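Side-chain contacts in uronate isomerase (Caulobacter crescentus, PDB 2Q01), which catalyses the interconversion of D-glucuronate with D-fructuronate and of D-galacturonate with D-tagaturonate, steps of pentose and glucuronate interconversion: residues S39-T44 with S249-H254; V305-P310 with K468-D473; S356-T361 with N411-N416; L362-Y367 with M396-E401. All coordinates share one frame; numbering follows the deposited sequence. Where two conformers were deposited one is given.

Interaction 1 of 4, residues S39-T44 with S249-H254; sequences SPHGHT and SSDHGH
His41 and Asp251 make this contact through a single polar pair. The hydrogen bond runs from His41 NE2 to Asp251 OD2 at 2.9 Å, and it is weak because the N-H...O angle closes to 141°. The carboxylate oxygen sits at the ring edge, close to the plane of the imidazole, on the side of NE2. The two side chains cross at about a right angle and their flat groups stand 76° apart, an arrangement in which one oxygen alone takes the ring nitrogen. His41 holds its CG opposite the backbone N (chi1 -176°), which swings the ring from its loop toward strand 249-252.

The carboxylate has further partners: OD2 is also in a salt bridge with Arg198, while OD1 accepts a hydrogen bond from His309 ND1. With both oxygens engaged, the rotation of the carboxylate is fixed. On the opposite side of the strand, Ser250 OG and His252 NE2 are hydrogen-bonded at 2.7 Å.

Aromatic stacking adds a third element, the His41 ring lying against that of His309. The sequence His41-Gly42-His43, just after strand 37-39, fits the His-X-His signature that metallo-dependent hydrolases carry at the C-terminal end of the first strand of a TIM barrel, and Asp251 faces it from another barrel strand.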
loop_
_atom_site.group_PDB
_atom_site.type_symbol
_atom_site.label_atom_id
_atom_site.label_comp_id
_atom_site.label_asym_id
_atom_site.label_seq_id
_atom_site.Cartn_x
_atom_site.Cartn_y
_atom_site.Cartn_z
ATOM N N SER B 39 6.709 -18.689 21.883
ATOM C CA SER B 39 5.548 -17.823 21.794
ATOM C C SER B 39 5.668 -16.641 22.774
ATOM O O SER B 39 5.069 -16.655 23.851
ATOM C CB SER B 39 4.284 -18.647 22.048
ATOM O OG SER B 39 3.122 -17.865 21.882
ATOM N N PRO B 40 6.423 -15.595 22.381
ATOM C CA PRO B 40 6.863 -14.572 23.325
ATOM C C PRO B 40 5.855 -13.440 23.588
ATOM O O PRO B 40 6.108 -12.588 24.442
ATOM C CB PRO B 40 8.131 -14.034 22.671
ATOM C CG PRO B 40 7.935 -14.260 21.199
ATOM C CD PRO B 40 6.883 -15.308 21.008
ATOM N N HIS B 41 4.727 -13.442 22.876
ATOM C CA HIS B 41 3.630 -12.519 23.153
ATOM C C HIS B 41 2.277 -13.147 22.840
ATOM O O HIS B 41 2.015 -13.545 21.700
ATOM C CB HIS B 41 3.793 -11.212 22.369
ATOM C CG HIS B 41 2.744 -10.190 22.684
ATOM N ND1 HIS B 41 1.771 -9.817 21.780
ATOM C CD2 HIS B 41 2.503 -9.475 23.809
ATOM C CE1 HIS B 41 0.987 -8.908 22.331
ATOM N NE2 HIS B 41 1.408 -8.685 23.563
ATOM N N GLY B 42 1.415 -13.217 23.853
ATOM C CA GLY B 42 0.087 -13.803 23.690
ATOM C C GLY B 42 -0.870 -13.541 24.837
ATOM O O GLY B 42 -0.504 -12.906 25.832
ATOM N N HIS B 43 -2.093 -14.058 24.701
ATOM C CA HIS B 43 -3.182 -13.751 25.630
ATOM C C HIS B 43 -3.906 -14.972 26.200
ATOM O O HIS B 43 -5.111 -14.920 26.451
ATOM C CB HIS B 43 -4.190 -12.806 24.965
ATOM C CG HIS B 43 -3.604 -11.490 24.565
ATOM N ND1 HIS B 43 -3.540 -10.410 25.419
ATOM C CD2 HIS B 43 -3.040 -11.084 23.403
ATOM C CE1 HIS B 43 -2.968 -9.394 24.799
ATOM N NE2 HIS B 43 -2.654 -9.777 23.574
ATOM N N THR B 44 -3.175 -16.062 26.417
ATOM C CA THR B 44 -3.749 -17.238 27.076
ATOM C C THR B 44 -3.869 -16.980 28.580
ATOM O O THR B 44 -3.152 -16.136 29.132
ATOM C CB THR B 44 -2.934 -18.543 26.815
ATOM O OG1 THR B 44 -1.628 -18.431 27.392
ATOM C CG2 THR B 44 -2.816 -18.835 25.313
ATOM N N SER B 249 9.641 -8.949 28.683
ATOM C CA SER B 249 9.066 -7.939 27.808
ATOM C C SER B 249 7.981 -7.081 28.452
ATOM O O SER B 249 7.370 -7.461 29.451
ATOM C CB SER B 249 8.535 -8.593 26.529
ATOM O OG SER B 249 8.183 -7.614 25.571
ATOM N N SER B 250 7.764 -5.904 27.874
ATOM C CA SER B 250 6.631 -5.066 28.231
ATOM C C SER B 250 5.814 -4.817 26.960
ATOM O O SER B 250 6.321 -4.991 25.847
ATOM C CB SER B 250 7.078 -3.761 28.900
ATOM O OG SER B 250 7.340 -2.750 27.952
ATOM N N ASP B 251 4.554 -4.430 27.117
ATOM C CA ASP B 251 3.659 -4.256 25.967
ATOM C C ASP B 251 2.792 -3.003 26.104
ATOM O O ASP B 251 2.262 -2.725 27.174
ATOM C CB ASP B 251 2.789 -5.506 25.778
ATOM C CG ASP B 251 1.918 -5.433 24.538
ATOM O OD1 ASP B 251 2.349 -4.818 23.539
ATOM O OD2 ASP B 251 0.801 -5.996 24.556
ATOM N N HIS B 252 2.654 -2.253 25.008
ATOM C CA HIS B 252 1.963 -0.963 25.017
ATOM C C HIS B 252 1.015 -0.800 23.835
ATOM O O HIS B 252 1.445 -0.553 22.713
ATOM C CB HIS B 252 2.986 0.179 25.061
ATOM C CG HIS B 252 4.053 -0.032 26.089
ATOM N ND1 HIS B 252 3.876 0.295 27.415
ATOM C CD2 HIS B 252 5.275 -0.606 26.004
ATOM C CE1 HIS B 252 4.956 -0.041 28.097
ATOM N NE2 HIS B 252 5.821 -0.589 27.264
ATOM N N GLY B 253 -0.281 -0.948 24.101
ATOM C CA GLY B 253 -1.316 -0.780 23.085
ATOM C C GLY B 253 -1.965 0.591 23.158
ATOM O O GLY B 253 -3.076 0.738 23.664
ATOM N N HIS B 254 -1.258 1.594 22.648
ATOM C CA HIS B 254 -1.731 2.966 22.650
ATOM C C HIS B 254 -2.441 3.253 21.331
ATOM O O HIS B 254 -2.229 2.519 20.365
ATOM C CB HIS B 254 -0.549 3.923 22.834
ATOM C CG HIS B 254 0.078 3.869 24.193
ATOM N ND1 HIS B 254 1.177 4.628 24.531
ATOM C CD2 HIS B 254 -0.228 3.142 25.294
ATOM C CE1 HIS B 254 1.517 4.376 25.783
ATOM N NE2 HIS B 254 0.680 3.478 26.269
#

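Interaction 2 of 4, residues V305-P310 with K468-D473; sequences VMQIHP and KAYKLD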
loop_
_atom_site.group_PDB
_atom_site.type_symbol
_atom_site.label_atom_id
_atom_site.label_comp_id
_atom_site.label_asym_id
_atom_site.label_seq_id
_atom_site.Cartn_x
_atom_site.Cartn_y
_atom_site.Cartn_z
ATOM N N VAL B 305 12.302 -5.685 27.411
ATOM C CA VAL B 305 12.139 -5.401 25.988
ATOM C C VAL B 305 10.765 -4.778 25.746
ATOM O O VAL B 305 9.750 -5.288 26.194
ATOM C CB VAL B 305 12.333 -6.676 25.134
ATOM C CG1 VAL B 305 11.894 -6.442 23.722
ATOM C CG2 VAL B 305 13.791 -7.115 25.158
ATOM N N MET B 306 10.743 -3.660 25.035
ATOM C CA MET B 306 9.548 -2.850 24.950
ATOM C C MET B 306 8.816 -3.052 23.628
ATOM O O MET B 306 9.327 -2.693 22.575
ATOM C CB MET B 306 9.957 -1.395 25.122
ATOM C CG MET B 306 8.869 -0.468 25.528
ATOM S SD MET B 306 9.627 1.123 25.842
ATOM C CE MET B 306 8.575 2.124 24.811
ATOM N N GLN B 307 7.616 -3.617 23.685
ATOM C CA GLN B 307 6.804 -3.777 22.478
ATOM C C GLN B 307 5.764 -2.671 22.332
ATOM O O GLN B 307 4.932 -2.470 23.213
ATOM C CB GLN B 307 6.098 -5.131 22.464
ATOM C CG GLN B 307 6.994 -6.322 22.714
ATOM C CD GLN B 307 6.202 -7.607 22.856
ATOM O OE1 GLN B 307 5.837 -8.005 23.962
ATOM N NE2 GLN B 307 5.915 -8.255 21.730
ATOM N N ILE B 308 5.802 -1.965 21.208
ATOM C CA ILE B 308 4.775 -0.979 20.909
ATOM C C ILE B 308 3.793 -1.517 19.860
ATOM O O ILE B 308 4.176 -1.828 18.726
ATOM C CB ILE B 308 5.387 0.386 20.503
ATOM C CG1 ILE B 308 6.343 0.880 21.598
ATOM C CG2 ILE B 308 4.281 1.419 20.237
ATOM C CD1 ILE B 308 7.230 2.035 21.179
ATOM N N HIS B 309 2.532 -1.633 20.278
ATOM C CA HIS B 309 1.411 -2.078 19.449
ATOM C C HIS B 309 0.413 -0.934 19.209
ATOM O O HIS B 309 -0.662 -0.920 19.818
ATOM C CB HIS B 309 0.660 -3.199 20.172
ATOM C CG HIS B 309 1.287 -4.550 20.038
ATOM N ND1 HIS B 309 2.066 -5.107 21.027
ATOM C CD2 HIS B 309 1.227 -5.466 19.045
ATOM C CE1 HIS B 309 2.471 -6.305 20.644
ATOM N NE2 HIS B 309 1.975 -6.548 19.444
ATOM N N PRO B 310 0.745 0.033 18.331
ATOM C CA PRO B 310 -0.170 1.158 18.223
ATOM C C PRO B 310 -1.194 1.064 17.083
ATOM O O PRO B 310 -1.064 0.225 16.184
ATOM C CB PRO B 310 0.778 2.327 17.961
ATOM C CG PRO B 310 1.929 1.702 17.191
ATOM C CD PRO B 310 1.910 0.212 17.445
ATOM N N LYS B 468 16.856 -14.520 20.995
ATOM C CA LYS B 468 17.766 -13.395 21.235
ATOM C C LYS B 468 17.022 -12.099 21.527
ATOM O O LYS B 468 17.341 -11.406 22.494
ATOM C CB LYS B 468 18.749 -13.198 20.072
ATOM C CG LYS B 468 20.080 -13.898 20.290
ATOM C CD LYS B 468 21.106 -13.561 19.213
ATOM C CE LYS B 468 22.388 -14.362 19.433
ATOM N NZ LYS B 468 23.373 -14.202 18.330
ATOM N N ALA B 469 16.011 -11.812 20.708
ATOM C CA ALA B 469 15.267 -10.554 20.768
ATOM C C ALA B 469 14.482 -10.391 22.061
ATOM O O ALA B 469 14.400 -9.286 22.604
ATOM C CB ALA B 469 14.346 -10.434 19.576
ATOM N N TYR B 470 13.926 -11.496 22.548
ATOM C CA TYR B 470 13.147 -11.502 23.782
ATOM C C TYR B 470 13.949 -11.984 24.986
ATOM O O TYR B 470 13.367 -12.342 26.002
ATOM C CB TYR B 470 11.887 -12.351 23.612
ATOM C CG TYR B 470 10.850 -11.682 22.757
ATOM C CD1 TYR B 470 10.814 -11.887 21.381
ATOM C CD2 TYR B 470 9.908 -10.824 23.322
ATOM C CE1 TYR B 470 9.866 -11.247 20.593
ATOM C CE2 TYR B 470 8.958 -10.188 22.544
ATOM C CZ TYR B 470 8.942 -10.406 21.181
ATOM O OH TYR B 470 7.994 -9.779 20.416
ATOM N N LYS B 471 15.276 -11.999 24.851
ATOM C CA LYS B 471 16.215 -12.338 25.934
ATOM C C LYS B 471 15.858 -13.644 26.666
ATOM O O LYS B 471 15.901 -13.731 27.896
ATOM C CB LYS B 471 16.379 -11.152 26.899
ATOM C CG LYS B 471 16.867 -9.856 26.235
ATOM C CD LYS B 471 16.841 -8.688 27.213
ATOM C CE LYS B 471 17.385 -7.413 26.578
ATOM N NZ LYS B 471 17.540 -6.301 27.572
ATOM N N LEU B 472 15.506 -14.653 25.873
ATOM C CA LEU B 472 15.032 -15.941 26.363
ATOM C C LEU B 472 16.149 -16.980 26.492
ATOM O O LEU B 472 15.881 -18.165 26.722
ATOM C CB LEU B 472 13.933 -16.459 25.429
ATOM C CG LEU B 472 12.455 -16.388 25.822
ATOM C CD1 LEU B 472 12.157 -15.294 26.814
ATOM C CD2 LEU B 472 11.619 -16.200 24.581
ATOM N N ASP B 473 17.395 -16.523 26.369
ATOM C CA ASP B 473 18.568 -17.397 26.364
ATOM C C ASP B 473 18.946 -17.959 27.737
ATOM O O ASP B 473 19.665 -18.957 27.821
ATOM C CB ASP B 473 19.762 -16.684 25.722
ATOM C CG ASP B 473 19.638 -16.579 24.205
ATOM O OD1 ASP B 473 20.110 -15.568 23.638
ATOM O OD2 ASP B 473 19.073 -17.503 23.577
#
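The Tyr470 ring is layered between two side chains, with Pro40 CG over one face and Ile358 CD1 over the other, while the amide of Gln307 comes to its edge beside the hydroxyl. Ring and amide planes are 83° apart. Gln307 CD lies in the plane of the ring, 3.8 Å from Tyr470 CE2. Although Gln307 NE2 approaches Tyr470 OH to 2.9 Å, the angle is too poor for a hydrogen bond, since the hydroxyl oxygen stands well above the amide plane. The polar partner of this amide is found instead at its other end, where OE1 is hydrogen-bonded to Ser249 OG on the adjacent strand.

Strand 305-308 is one of the parallel strands of the TIM barrel, and helix 451-469 ends beside it in a Schellman motif. Lys471, with positive phi, is the C-prime residue, and its N is bonded to Lys468 O at 3.2 Å. This turn brings Tyr470 inward, with its backbone oxygen hydrogen-bonded to Thr248 OG1.

Val305 meets the same turn through one methyl. Its CG2, opposite the carbonyl carbon and beside the backbone N, rests 3.4 Å from Ala469 O. The extended side chain of Lys471 passes obliquely over that methyl, with Lys471 CE 3.9 Å from Val305 CG2, and carries NZ on to a hydrogen bond with Gly303 O.

Interaction 3 of 4, residues S356-T361 with N411-N416; sequences SIILFT and NTVGFN. With K (potassium ion), chain E.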
loop_
_atom_site.group_PDB
_atom_site.type_symbol
_atom_site.label_atom_id
_atom_site.label_comp_id
_atom_site.label_asym_id
_atom_site.label_seq_id
_atom_site.Cartn_x
_atom_site.Cartn_y
_atom_site.Cartn_z
ATOM N N SER B 356 15.970 -1.951 24.026
ATOM C CA SER B 356 15.455 -2.774 22.950
ATOM C C SER B 356 13.959 -2.507 22.772
ATOM O O SER B 356 13.163 -2.759 23.686
ATOM C CB SER B 356 15.729 -4.251 23.244
ATOM O OG SER B 356 15.433 -5.063 22.123
ATOM N N ILE B 357 13.597 -1.966 21.606
ATOM C CA ILE B 357 12.202 -1.688 21.255
ATOM C C ILE B 357 11.769 -2.523 20.033
ATOM O O ILE B 357 12.513 -2.646 19.066
ATOM C CB ILE B 357 11.967 -0.168 20.998
ATOM C CG1 ILE B 357 12.458 0.671 22.186
ATOM C CG2 ILE B 357 10.494 0.141 20.734
ATOM C CD1 ILE B 357 12.316 2.157 21.998
ATOM N N ILE B 358 10.576 -3.110 20.094
ATOM C CA ILE B 358 10.015 -3.856 18.969
ATOM C C ILE B 358 8.740 -3.174 18.488
ATOM O O ILE B 358 7.781 -3.054 19.241
ATOM C CB ILE B 358 9.729 -5.338 19.330
ATOM C CG1 ILE B 358 10.979 -6.003 19.919
ATOM C CG2 ILE B 358 9.254 -6.105 18.096
ATOM C CD1 ILE B 358 10.746 -7.406 20.414
ATOM N N LEU B 359 8.746 -2.726 17.234
ATOM C CA LEU B 359 7.620 -1.985 16.659
ATOM C C LEU B 359 6.684 -2.875 15.849
ATOM O O LEU B 359 7.124 -3.694 15.034
ATOM C CB LEU B 359 8.116 -0.858 15.761
ATOM C CG LEU B 359 9.000 0.243 16.336
ATOM C CD1 LEU B 359 9.535 1.075 15.183
ATOM C CD2 LEU B 359 8.247 1.115 17.344
ATOM N N PHE B 360 5.391 -2.686 16.078
ATOM C CA PHE B 360 4.346 -3.408 15.374
ATOM C C PHE B 360 3.494 -2.382 14.658
ATOM O O PHE B 360 3.579 -1.195 14.957
ATOM C CB PHE B 360 3.479 -4.174 16.367
ATOM C CG PHE B 360 4.116 -5.422 16.892
ATOM C CD1 PHE B 360 5.079 -5.365 17.891
ATOM C CD2 PHE B 360 3.741 -6.663 16.397
ATOM C CE1 PHE B 360 5.667 -6.518 18.373
ATOM C CE2 PHE B 360 4.319 -7.820 16.886
ATOM C CZ PHE B 360 5.286 -7.746 17.875
ATOM N N THR B 361 2.676 -2.838 13.715
ATOM C CA THR B 361 1.760 -1.953 13.016
ATOM C C THR B 361 0.467 -2.663 12.601
ATOM O O THR B 361 0.426 -3.886 12.463
ATOM C CB THR B 361 2.438 -1.271 11.795
ATOM O OG1 THR B 361 1.804 -0.014 11.532
ATOM C CG2 THR B 361 2.376 -2.138 10.554
ATOM N N ASN B 411 16.926 -7.556 11.776
ATOM C CA ASN B 411 16.200 -6.466 12.406
ATOM C C ASN B 411 14.725 -6.816 12.618
ATOM O O ASN B 411 13.907 -5.940 12.908
ATOM C CB ASN B 411 16.300 -5.212 11.543
ATOM C CG ASN B 411 17.626 -4.494 11.705
ATOM O OD1 ASN B 411 18.103 -4.301 12.827
ATOM N ND2 ASN B 411 18.197 -4.041 10.604
ATOM N N THR B 412 14.389 -8.092 12.442
ATOM C CA THR B 412 13.057 -8.608 12.754
ATOM C C THR B 412 13.157 -9.587 13.937
ATOM O O THR B 412 14.260 -9.960 14.344
ATOM C CB THR B 412 12.354 -9.247 11.515
ATOM O OG1 THR B 412 12.950 -10.515 11.202
ATOM C CG2 THR B 412 12.421 -8.313 10.287
ATOM N N VAL B 413 12.017 -9.979 14.506
ATOM C CA VAL B 413 12.009 -10.774 15.745
ATOM C C VAL B 413 11.346 -12.153 15.598
ATOM O O VAL B 413 11.092 -12.840 16.591
ATOM C CB VAL B 413 11.366 -9.989 16.941
ATOM C CG1 VAL B 413 12.072 -8.683 17.169
ATOM C CG2 VAL B 413 9.872 -9.742 16.719
ATOM N N GLY B 414 11.073 -12.558 14.363
ATOM C CA GLY B 414 10.368 -13.806 14.117
ATOM C C GLY B 414 8.861 -13.659 14.243
ATOM O O GLY B 414 8.284 -12.673 13.785
ATOM N N PHE B 415 8.226 -14.638 14.878
ATOM C CA PHE B 415 6.771 -14.732 14.911
ATOM C C PHE B 415 6.237 -14.851 16.335
ATOM O O PHE B 415 6.817 -15.545 17.169
ATOM C CB PHE B 415 6.310 -15.931 14.054
ATOM C CG PHE B 415 4.828 -16.205 14.115
ATOM C CD1 PHE B 415 3.933 -15.439 13.375
ATOM C CD2 PHE B 415 4.326 -17.241 14.906
ATOM C CE1 PHE B 415 2.560 -15.692 13.439
ATOM C CE2 PHE B 415 2.953 -17.496 14.973
ATOM C CZ PHE B 415 2.074 -16.726 14.236
ATOM N N ASN B 416 5.136 -14.154 16.602
ATOM C CA ASN B 416 4.321 -14.412 17.783
ATOM C C ASN B 416 2.871 -14.652 17.368
ATOM O O ASN B 416 2.392 -14.053 16.409
ATOM C CB ASN B 416 4.457 -13.294 18.832
ATOM C CG ASN B 416 3.935 -11.951 18.352
ATOM O OD1 ASN B 416 4.696 -11.117 17.866
ATOM N ND2 ASN B 416 2.638 -11.728 18.506
HETATM K K K E . 17.812 -2.215 14.526
HETATM O O HOH W 1 18.886 -3.820 16.292
#
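Ile358 and Val413 reach toward each other tip to tip, joining barrel strand 357-359 to the loop 411-416, which probably takes the place of the last strand of the TIM barrel. The closest atoms are Ile358 CD1 and Val413 CG1, 3.7 Å apart. Ile358 CG2 adds a second point of contact, fitting against both branches of the valine at 3.9 Å from Val413 CG1 and from Val413 CG2.

Further along both segments, the chemistry changes. Asn416 OD1 meets the rim of the Phe360 ring in its plane, 3.4 Å from Phe360 CZ and 3.5 Å from Phe360 CE2, so the oxygen faces ring C-H groups, which carry a slight positive charge, and avoids the pi cloud. The amide is turned 61° from the ring. Asn416 places its CG between the backbone N and the carbonyl carbon (chi1 64°), and this tight rotamer directs the amide at the phenylalanine.

In the next shell the Phe360 ring is stacked on His309, while Lys382 of strand 381-383 touches Val413. The beginning of the loop is held by a potassium ion, which takes backbone oxygens of Ala375, Tyr378 and Leu381 and of Ser75 of a second subunit, so that the metal also ties two chains together. Asn411 ND2, hydrogen-bonded to Ala407 O, fixes which way the amide is turned. Its OD1 binds the potassium at 2.7 Å, and a water, its oxygen 2.6 Å from the potassium, is the sixth oxygen ligand.

Interaction 4 of 4, residues L362-Y367 with M396-E401; sequences LDETTY and MMRFRE
The turn that leads from strand 357-359 into helix 366-375 packs on helix 393-407 through an aromatic pair, Tyr367 with Phe399, and a salt bridge, Glu364 with Arg398. The rings form a T-shaped stack: the edge of Phe399 is directed at a face of Tyr367, the planes are 79° apart, and the centroids lie 5.2 Å from each other. Phe399 CD2 does the touching, 3.5 Å from Tyr367 CE1 and off-centre on the ring. The opposite face of the tyrosine lies against Glu364 CA, so the ring is held between its own turn and the neighbouring helix.

In the salt bridge Arg398 NE gives a nearly straight hydrogen bond to Glu364 OE1, 2.8 Å long with an N-H...O angle of 165°. It reaches the syn side of that oxygen, moderately tilted out of the carboxylate plane. A weak second bond joins Arg398 NH1 to Glu364 OE2 at 3.4 Å. The bend of the arginine chain at chi3 (-65°) turns its NE edge to the acid. Both groups have further partners on a third subunit, where Ser368 OG bonds to Glu364 OE2 and Glu401 O accepts from Arg398 NH2.

Asp363 O closes the type I turn by accepting from Thr366 N at 3.1 Å and from Thr366 OG1 at 2.7 Å. Helix 393-407 lies between two neighbours, its Phe399 side on the start of helix 366-375 and its Met396, Met397 and Arg400 on helix 425-445.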
loop_
_atom_site.group_PDB
_atom_site.type_symbol
_atom_site.label_atom_id
_atom_site.label_comp_id
_atom_site.label_asym_id
_atom_site.label_seq_id
_atom_site.Cartn_x
_atom_site.Cartn_y
_atom_site.Cartn_z
ATOM N N LEU B 362 -0.586 -1.871 12.441
ATOM C CA LEU B 362 -1.849 -2.310 11.869
ATOM C C LEU B 362 -1.997 -1.650 10.500
ATOM O O LEU B 362 -2.939 -1.918 9.752
ATOM C CB LEU B 362 -2.995 -1.897 12.788
ATOM C CG LEU B 362 -3.822 -2.942 13.542
ATOM C CD1 LEU B 362 -3.160 -4.292 13.585
ATOM C CD2 LEU B 362 -4.190 -2.454 14.947
ATOM N N ASP B 363 -1.031 -0.795 10.186
ATOM C CA ASP B 363 -1.000 -0.042 8.951
ATOM C C ASP B 363 0.157 -0.540 8.078
ATOM O O ASP B 363 1.296 -0.073 8.221
ATOM C CB ASP B 363 -0.838 1.448 9.283
ATOM C CG ASP B 363 -1.118 2.353 8.102
ATOM O OD1 ASP B 363 -1.590 1.870 7.049
ATOM O OD2 ASP B 363 -0.863 3.568 8.232
ATOM N N GLU B 364 -0.155 -1.469 7.170
ATOM C CA GLU B 364 0.820 -2.111 6.267
ATOM C C GLU B 364 1.606 -1.152 5.383
ATOM O O GLU B 364 2.682 -1.497 4.878
ATOM C CB GLU B 364 0.126 -3.116 5.347
ATOM C CG GLU B 364 -0.323 -4.392 6.015
ATOM C CD GLU B 364 -0.854 -5.402 5.013
ATOM O OE1 GLU B 364 -0.212 -6.460 4.840
ATOM O OE2 GLU B 364 -1.904 -5.132 4.387
ATOM N N THR B 365 1.063 0.047 5.197
ATOM C CA THR B 365 1.675 1.071 4.352
ATOM C C THR B 365 2.949 1.674 4.958
ATOM O O THR B 365 3.746 2.293 4.251
ATOM C CB THR B 365 0.657 2.164 4.010
ATOM O OG1 THR B 365 0.285 2.873 5.197
ATOM C CG2 THR B 365 -0.591 1.530 3.405
ATOM N N THR B 366 3.136 1.463 6.259
ATOM C CA THR B 366 4.296 1.967 6.986
ATOM C C THR B 366 5.496 1.023 6.939
ATOM O O THR B 366 6.572 1.383 7.424
ATOM C CB THR B 366 3.966 2.251 8.473
ATOM O OG1 THR B 366 3.574 1.036 9.120
ATOM C CG2 THR B 366 2.856 3.276 8.606
ATOM N N TYR B 367 5.315 -0.172 6.367
ATOM C CA TYR B 367 6.387 -1.178 6.289
ATOM C C TYR B 367 7.595 -0.666 5.523
ATOM O O TYR B 367 8.685 -0.536 6.074
ATOM C CB TYR B 367 5.908 -2.478 5.628
ATOM C CG TYR B 367 5.045 -3.361 6.487
ATOM C CD1 TYR B 367 5.188 -3.384 7.876
ATOM C CD2 TYR B 367 4.099 -4.206 5.906
ATOM C CE1 TYR B 367 4.392 -4.212 8.667
ATOM C CE2 TYR B 367 3.299 -5.030 6.682
ATOM C CZ TYR B 367 3.444 -5.031 8.062
ATOM O OH TYR B 367 2.646 -5.851 8.835
ATOM N N MET B 396 1.671 -11.915 6.080
ATOM C CA MET B 396 3.049 -12.239 6.430
ATOM C C MET B 396 3.967 -12.120 5.218
ATOM O O MET B 396 5.112 -11.681 5.334
ATOM C CB MET B 396 3.136 -13.648 7.020
ATOM C CG MET B 396 2.127 -13.923 8.122
ATOM S SD MET B 396 2.107 -15.652 8.633
ATOM C CE MET B 396 1.371 -15.517 10.259
ATOM N N MET B 397 3.457 -12.514 4.056
ATOM C CA MET B 397 4.212 -12.425 2.817
ATOM C C MET B 397 4.478 -10.974 2.463
ATOM O O MET B 397 5.597 -10.631 2.094
ATOM C CB MET B 397 3.472 -13.134 1.675
ATOM C CG MET B 397 4.277 -13.286 0.379
ATOM S SD MET B 397 5.705 -14.398 0.489
ATOM C CE MET B 397 4.916 -15.966 0.840
ATOM N N ARG B 398 3.453 -10.127 2.581
ATOM C CA ARG B 398 3.591 -8.690 2.313
ATOM C C ARG B 398 4.608 -8.037 3.247
ATOM O O ARG B 398 5.426 -7.233 2.804
ATOM C CB ARG B 398 2.245 -7.977 2.398
ATOM C CG ARG B 398 1.407 -8.100 1.137
ATOM C CD ARG B 398 0.290 -7.080 1.106
ATOM N NE ARG B 398 -0.697 -7.294 2.165
ATOM C CZ ARG B 398 -1.791 -8.041 2.039
ATOM N NH1 ARG B 398 -2.632 -8.165 3.063
ATOM N NH2 ARG B 398 -2.047 -8.670 0.897
ATOM N N PHE B 399 4.560 -8.408 4.526
ATOM C CA PHE B 399 5.571 -8.015 5.486
ATOM C C PHE B 399 6.968 -8.360 4.965
ATOM O O PHE B 399 7.786 -7.463 4.796
ATOM C CB PHE B 399 5.300 -8.656 6.851
ATOM C CG PHE B 399 6.342 -8.339 7.892
ATOM C CD1 PHE B 399 7.326 -9.267 8.221
ATOM C CD2 PHE B 399 6.342 -7.114 8.544
ATOM C CE1 PHE B 399 8.294 -8.975 9.180
ATOM C CE2 PHE B 399 7.307 -6.816 9.508
ATOM C CZ PHE B 399 8.282 -7.744 9.822
ATOM N N ARG B 400 7.215 -9.638 4.670
ATOM C CA ARG B 400 8.516 -10.096 4.146
ATOM C C ARG B 400 8.935 -9.412 2.842
ATOM O O ARG B 400 10.108 -9.094 2.663
ATOM C CB ARG B 400 8.551 -11.623 3.962
ATOM C CG ARG B 400 8.587 -12.446 5.256
ATOM C CD ARG B 400 9.847 -12.193 6.098
ATOM N NE ARG B 400 9.757 -12.860 7.401
ATOM C CZ ARG B 400 10.451 -12.518 8.488
ATOM N NH1 ARG B 400 10.278 -13.197 9.617
ATOM N NH2 ARG B 400 11.310 -11.502 8.460
ATOM N N GLU B 401 7.976 -9.183 1.947
ATOM C CA GLU B 401 8.229 -8.482 0.684
ATOM C C GLU B 401 8.538 -6.988 0.841
ATOM O O GLU B 401 9.235 -6.408 0.010
ATOM C CB GLU B 401 7.046 -8.649 -0.266
ATOM C CG GLU B 401 6.936 -10.025 -0.908
ATOM C CD GLU B 401 5.666 -10.193 -1.733
ATOM O OE1 GLU B 401 4.866 -9.234 -1.820
ATOM O OE2 GLU B 401 5.470 -11.291 -2.297
#

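Interactions 1, 2 and 3 share one parallel sheet of the barrel, through its successive strands 249-252, 305-308 and 357-359. All four contacts are largely buried, though interaction 4, with partly exposed Arg398, lies farther out. Interaction 1 lies nearest the centre of the chain and is polar, a histidine and a carboxylate; interactions 2 and 3 rest mainly on ring edges and methyl groups. His309, of segment 305-310, joins all three, since its ring touches both His41 and Phe360. Interaction 4, about 17 Å from the chain's centre, pairs an ionic bond with aromatic packing at a subunit boundary. Thr361 and Thr366, hydrogen-bonded through their hydroxyls, connect it to interaction 3, whose potassium ion also bridges subunits.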